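Long-range contact in cellulose biosynthesis protein BcsG (Salmonella typhimurium LT2, PDB 5OLT), which is required for cellulose biosynthesis, this piece being the zinc-binding extramembrane domain, related to alkaline phosphatases, of a membrane-anchored protein: residues S102-R111 with F156-M166. Residues are numbered along the deposited sequence; the frame is centred on the assembly and turned at random. Where two conformers were deposited one is given.
Sequences SGPAAIRLLR and FLKEVRENGGM. With ZN (zinc ion), chain B.
Leu110 and Gly164 mark the tight end of a packing between helices 102-110 and 156-162, which run in nearly the same direction, 25° apart, with axes 9.2 Å from each other at closest. Gly164 CA comes within 4.6 Å of Ile107 CA, and with no side chain Gly164 leaves room for Leu110 CD1. Leu110 packs directly on Gly164, CB 3.5 Å from Gly164 O and CD1 against Gly164 CA, while in the conformer given Met166 CE meets Leu110 CD2. One turn back toward the N-terminus, Ala106 CB touches the CE1 and CZ rim of Phe156, 3.7 Å from CE1, and Val160 CG2 lies above one face of that ring, offset toward its rim. Phe156 reaches across because its CG is turned opposite the backbone N (chi1 -180°), which puts its CE1 edge at Ser102 O, in the ring plane. Phe213 of strand 210-216 touches both Leu110 and Met166, placing this apolar seam against the central sheet.

The other flank is more polar and includes several partly exposed residues. There Ile107 CD1 packs on Asn163 CB at 3.5 Å, and in the conformer given Glu159 OE1 lies beside Gly103 CA, where a side chain would not fit, and hydrogen-bonds Tyr123 OH. Beyond the helix end, the extended Arg111 chain brings its guanidinium edge to Asn163 O, which NE and NH2 grip together; the NH2 bond, 2.8 Å, lies on a lone pair. A water joins Asn163 ND2 to the same NH2, the latter link weak, and Gln124 O accepts from NH1.

At the opposite end of helix 102-110, Ser102 OG binds the zinc ion at 2.0 Å, beside Cys67, Glu266 and His267. A metal-bound hydroxyl at a helix N-terminus, with this helix packed beside a central mixed sheet, is characteristic of the alkaline phosphatase superfamily.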
loop_
_atom_site.group_PDB
_atom_site.type_symbol
_atom_site.label_atom_id
_atom_site.label_comp_id
_atom_site.label_asym_id
_atom_site.label_seq_id
_atom_site.Cartn_x
_atom_site.Cartn_y
_atom_site.Cartn_z
ATOM N N SER A 102 -2.989 -9.338 -7.414
ATOM C CA SER A 102 -2.292 -9.426 -6.140
ATOM C C SER A 102 -0.777 -9.449 -6.253
ATOM O O SER A 102 -0.087 -8.725 -5.519
ATOM C CB SER A 102 -2.717 -10.702 -5.408
ATOM O OG SER A 102 -4.128 -10.758 -5.242
ATOM N N GLY A 103 -0.245 -10.271 -7.174
ATOM C CA GLY A 103 1.213 -10.385 -7.297
ATOM C C GLY A 103 1.873 -9.068 -7.635
ATOM O O GLY A 103 2.761 -8.605 -6.913
ATOM N N PRO A 104 1.402 -8.410 -8.701
ATOM C CA PRO A 104 2.007 -7.124 -9.048
ATOM C C PRO A 104 1.806 -6.083 -7.947
ATOM O O PRO A 104 2.693 -5.246 -7.756
ATOM C CB PRO A 104 1.267 -6.708 -10.312
ATOM C CG PRO A 104 0.553 -7.890 -10.790
ATOM C CD PRO A 104 0.506 -8.942 -9.749
ATOM N N ALA A 105 0.673 -6.117 -7.224
ATOM C CA ALA A 105 0.486 -5.168 -6.132
ATOM C C ALA A 105 1.524 -5.326 -5.059
ATOM O O ALA A 105 2.060 -4.321 -4.554
ATOM C CB ALA A 105 -0.894 -5.319 -5.526
ATOM N N ALA A 106 1.786 -6.568 -4.680
ATOM C CA ALA A 106 2.765 -6.828 -3.623
ATOM C C ALA A 106 4.166 -6.421 -4.075
ATOM O O ALA A 106 4.922 -5.806 -3.312
ATOM C CB ALA A 106 2.743 -8.284 -3.235
ATOM N N ILE A 107 4.523 -6.713 -5.338
ATOM C CA ILE A 107 5.824 -6.309 -5.836
ATOM C C ILE A 107 5.943 -4.776 -5.854
ATOM O O ILE A 107 6.978 -4.234 -5.459
ATOM C CB ILE A 107 6.066 -6.866 -7.262
ATOM C CG1 ILE A 107 6.008 -8.409 -7.258
ATOM C CG2 ILE A 107 7.455 -6.450 -7.757
ATOM C CD1 ILE A 107 5.872 -8.967 -8.668
ATOM N N ARG A 108 4.889 -4.070 -6.283
ATOM C CA ARG A 108 4.929 -2.611 -6.304
ATOM C C ARG A 108 5.162 -2.062 -4.881
ATOM O O ARG A 108 5.939 -1.140 -4.691
ATOM C CB ARG A 108 3.659 -2.052 -6.912
ATOM C CG ARG A 108 3.580 -2.278 -8.420
ATOM C CD ARG A 108 2.317 -1.680 -9.039
ATOM N NE ARG A 108 2.324 -1.875 -10.505
ATOM C CZ ARG A 108 3.081 -1.172 -11.354
ATOM N NH1 ARG A 108 3.848 -0.159 -10.941
ATOM N NH2 ARG A 108 3.077 -1.498 -12.662
ATOM N N LEU A 109 4.464 -2.613 -3.901
ATOM C CA LEU A 109 4.645 -2.169 -2.523
ATOM C C LEU A 109 6.055 -2.481 -2.008
ATOM O O LEU A 109 6.684 -1.631 -1.357
ATOM C CB LEU A 109 3.602 -2.875 -1.635
ATOM C CG LEU A 109 3.666 -2.623 -0.113
ATOM C CD1 LEU A 109 3.703 -1.158 0.273
ATOM C CD2 LEU A 109 2.449 -3.270 0.503
ATOM N N LEU A 110 6.569 -3.676 -2.321
ATOM C CA LEU A 110 7.923 -4.035 -1.896
ATOM C C LEU A 110 8.989 -3.169 -2.580
ATOM O O LEU A 110 10.062 -2.936 -2.006
ATOM C CB LEU A 110 8.194 -5.552 -2.054
ATOM C CG LEU A 110 7.285 -6.369 -1.120
ATOM C CD1 LEU A 110 7.265 -7.809 -1.559
ATOM C CD2 LEU A 110 7.728 -6.263 0.328
ATOM N N ARG A 111 8.638 -2.583 -3.731
ATOM C CA ARG A 111 9.540 -1.678 -4.441
ATOM C C ARG A 111 9.144 -0.207 -4.217
ATOM O O ARG A 111 9.401 0.663 -5.049
ATOM C CB ARG A 111 9.604 -2.030 -5.923
ATOM C CG ARG A 111 10.196 -3.400 -6.194
ATOM C CD ARG A 111 10.318 -3.644 -7.690
ATOM N NE ARG A 111 10.770 -5.010 -7.918
ATOM C CZ ARG A 111 11.111 -5.470 -9.115
ATOM N NH1 ARG A 111 11.084 -4.639 -10.166
ATOM N NH2 ARG A 111 11.537 -6.734 -9.207
ATOM N N PHE A 156 1.875 -16.731 -5.469
ATOM C CA PHE A 156 2.035 -15.428 -4.803
ATOM C C PHE A 156 3.290 -15.353 -3.942
ATOM O O PHE A 156 4.057 -14.400 -4.053
ATOM C CB PHE A 156 0.804 -15.122 -3.957
ATOM C CG PHE A 156 0.883 -13.795 -3.237
ATOM C CD1 PHE A 156 0.683 -12.593 -3.930
ATOM C CD2 PHE A 156 1.169 -13.749 -1.877
ATOM C CE1 PHE A 156 0.776 -11.360 -3.271
ATOM C CE2 PHE A 156 1.243 -12.521 -1.213
ATOM C CZ PHE A 156 1.056 -11.333 -1.912
ATOM N N LEU A 157 3.505 -16.353 -3.093
ATOM C CA LEU A 157 4.703 -16.355 -2.253
ATOM C C LEU A 157 5.977 -16.355 -3.119
ATOM O O LEU A 157 6.926 -15.647 -2.818
ATOM C CB LEU A 157 4.693 -17.549 -1.289
ATOM C CG LEU A 157 5.903 -17.714 -0.342
ATOM C CD1 LEU A 157 6.119 -16.463 0.507
ATOM C CD2 LEU A 157 5.702 -18.951 0.541
ATOM N N LYS A 158 5.975 -17.131 -4.195
ATOM C CA LYS A 158 7.144 -17.111 -5.113
ATOM C C LYS A 158 7.379 -15.706 -5.700
ATOM O O LYS A 158 8.521 -15.266 -5.770
ATOM C CB LYS A 158 6.990 -18.170 -6.193
ATOM C CG LYS A 158 7.202 -19.585 -5.674
ATOM C CD LYS A 158 6.998 -20.614 -6.781
ATOM C CE LYS A 158 7.224 -22.030 -6.268
ATOM N NZ LYS A 158 6.765 -23.037 -7.266
ATOM N N GLU A 159 6.306 -14.993 -6.095
ATOM C CA GLU A 159 6.453 -13.632 -6.619
ATOM C C GLU A 159 7.003 -12.680 -5.555
ATOM O O GLU A 159 7.909 -11.868 -5.844
ATOM C CB GLU A 159 5.130 -13.090 -7.210
ATOM C CG GLU A 159 4.612 -13.883 -8.410
ATOM C CD GLU A 159 3.830 -13.043 -9.406
ATOM O OE1 GLU A 159 3.601 -11.854 -9.146
ATOM O OE2 GLU A 159 3.446 -13.568 -10.472
ATOM N N VAL A 160 6.498 -12.792 -4.326
ATOM C CA VAL A 160 7.004 -11.962 -3.217
ATOM C C VAL A 160 8.508 -12.184 -2.996
ATOM O O VAL A 160 9.248 -11.206 -2.764
ATOM C CB VAL A 160 6.183 -12.254 -1.926
ATOM C CG1 VAL A 160 6.866 -11.743 -0.664
ATOM C CG2 VAL A 160 4.785 -11.665 -2.058
ATOM N N ARG A 161 8.953 -13.451 -3.052
ATOM C CA ARG A 161 10.381 -13.777 -2.896
ATOM C C ARG A 161 11.221 -13.318 -4.100
ATOM O O ARG A 161 12.228 -12.606 -3.919
ATOM C CB ARG A 161 10.569 -15.284 -2.670
ATOM C CG ARG A 161 9.927 -15.773 -1.388
ATOM C CD ARG A 161 10.652 -16.999 -0.865
ATOM N NE ARG A 161 10.319 -17.188 0.541
ATOM C CZ ARG A 161 9.662 -18.224 1.047
ATOM N NH1 ARG A 161 9.256 -19.226 0.267
ATOM N NH2 ARG A 161 9.419 -18.251 2.357
ATOM N N GLU A 162 10.780 -13.677 -5.308
ATOM C CA GLU A 162 11.613 -13.520 -6.510
ATOM C C GLU A 162 11.631 -12.120 -7.071
ATOM O O GLU A 162 12.678 -11.608 -7.480
ATOM C CB GLU A 162 11.175 -14.503 -7.604
ATOM C CG GLU A 162 11.433 -15.965 -7.247
ATOM C CD GLU A 162 11.059 -16.942 -8.363
ATOM O OE1 GLU A 162 10.462 -16.533 -9.393
ATOM O OE2 GLU A 162 11.367 -18.142 -8.207
ATOM N N ASN A 163 10.466 -11.498 -7.154
ATOM C CA ASN A 163 10.376 -10.144 -7.689
ATOM C C ASN A 163 10.264 -9.088 -6.599
ATOM O O ASN A 163 10.697 -7.941 -6.784
ATOM C CB ASN A 163 9.160 -10.064 -8.612
ATOM C CG ASN A 163 9.252 -11.072 -9.725
ATOM O OD1 ASN A 163 8.444 -12.010 -9.832
ATOM N ND2 ASN A 163 10.253 -10.915 -10.515
ATOM N N GLY A 164 9.604 -9.445 -5.482
ATOM C CA GLY A 164 9.540 -8.499 -4.352
ATOM C C GLY A 164 10.821 -8.463 -3.528
ATOM O O GLY A 164 11.005 -7.567 -2.713
ATOM N N GLY A 165 11.694 -9.451 -3.734
ATOM C CA GLY A 165 12.983 -9.508 -3.060
ATOM C C GLY A 165 12.948 -9.941 -1.607
ATOM O O GLY A 165 13.961 -9.873 -0.938
ATOM N N MET A 166 11.793 -10.397 -1.131
ATOM C CA MET A 166 11.617 -10.713 0.273
ATOM C C MET A 166 12.063 -12.171 0.521
ATOM O O MET A 166 11.273 -13.100 0.395
ATOM C CB MET A 166 10.148 -10.425 0.617
ATOM C CG MET A 166 9.570 -11.110 1.843
ATOM S SD MET A 166 9.986 -10.140 3.283
ATOM C CE MET A 166 9.232 -8.596 2.798
HETATM ZN ZN ZN B . -5.296 -9.554 -4.157
HETATM O O HOH W 1 12.469 -9.258 -10.601
HETATM O O HOH W 2 -6.501 -11.173 -5.630
#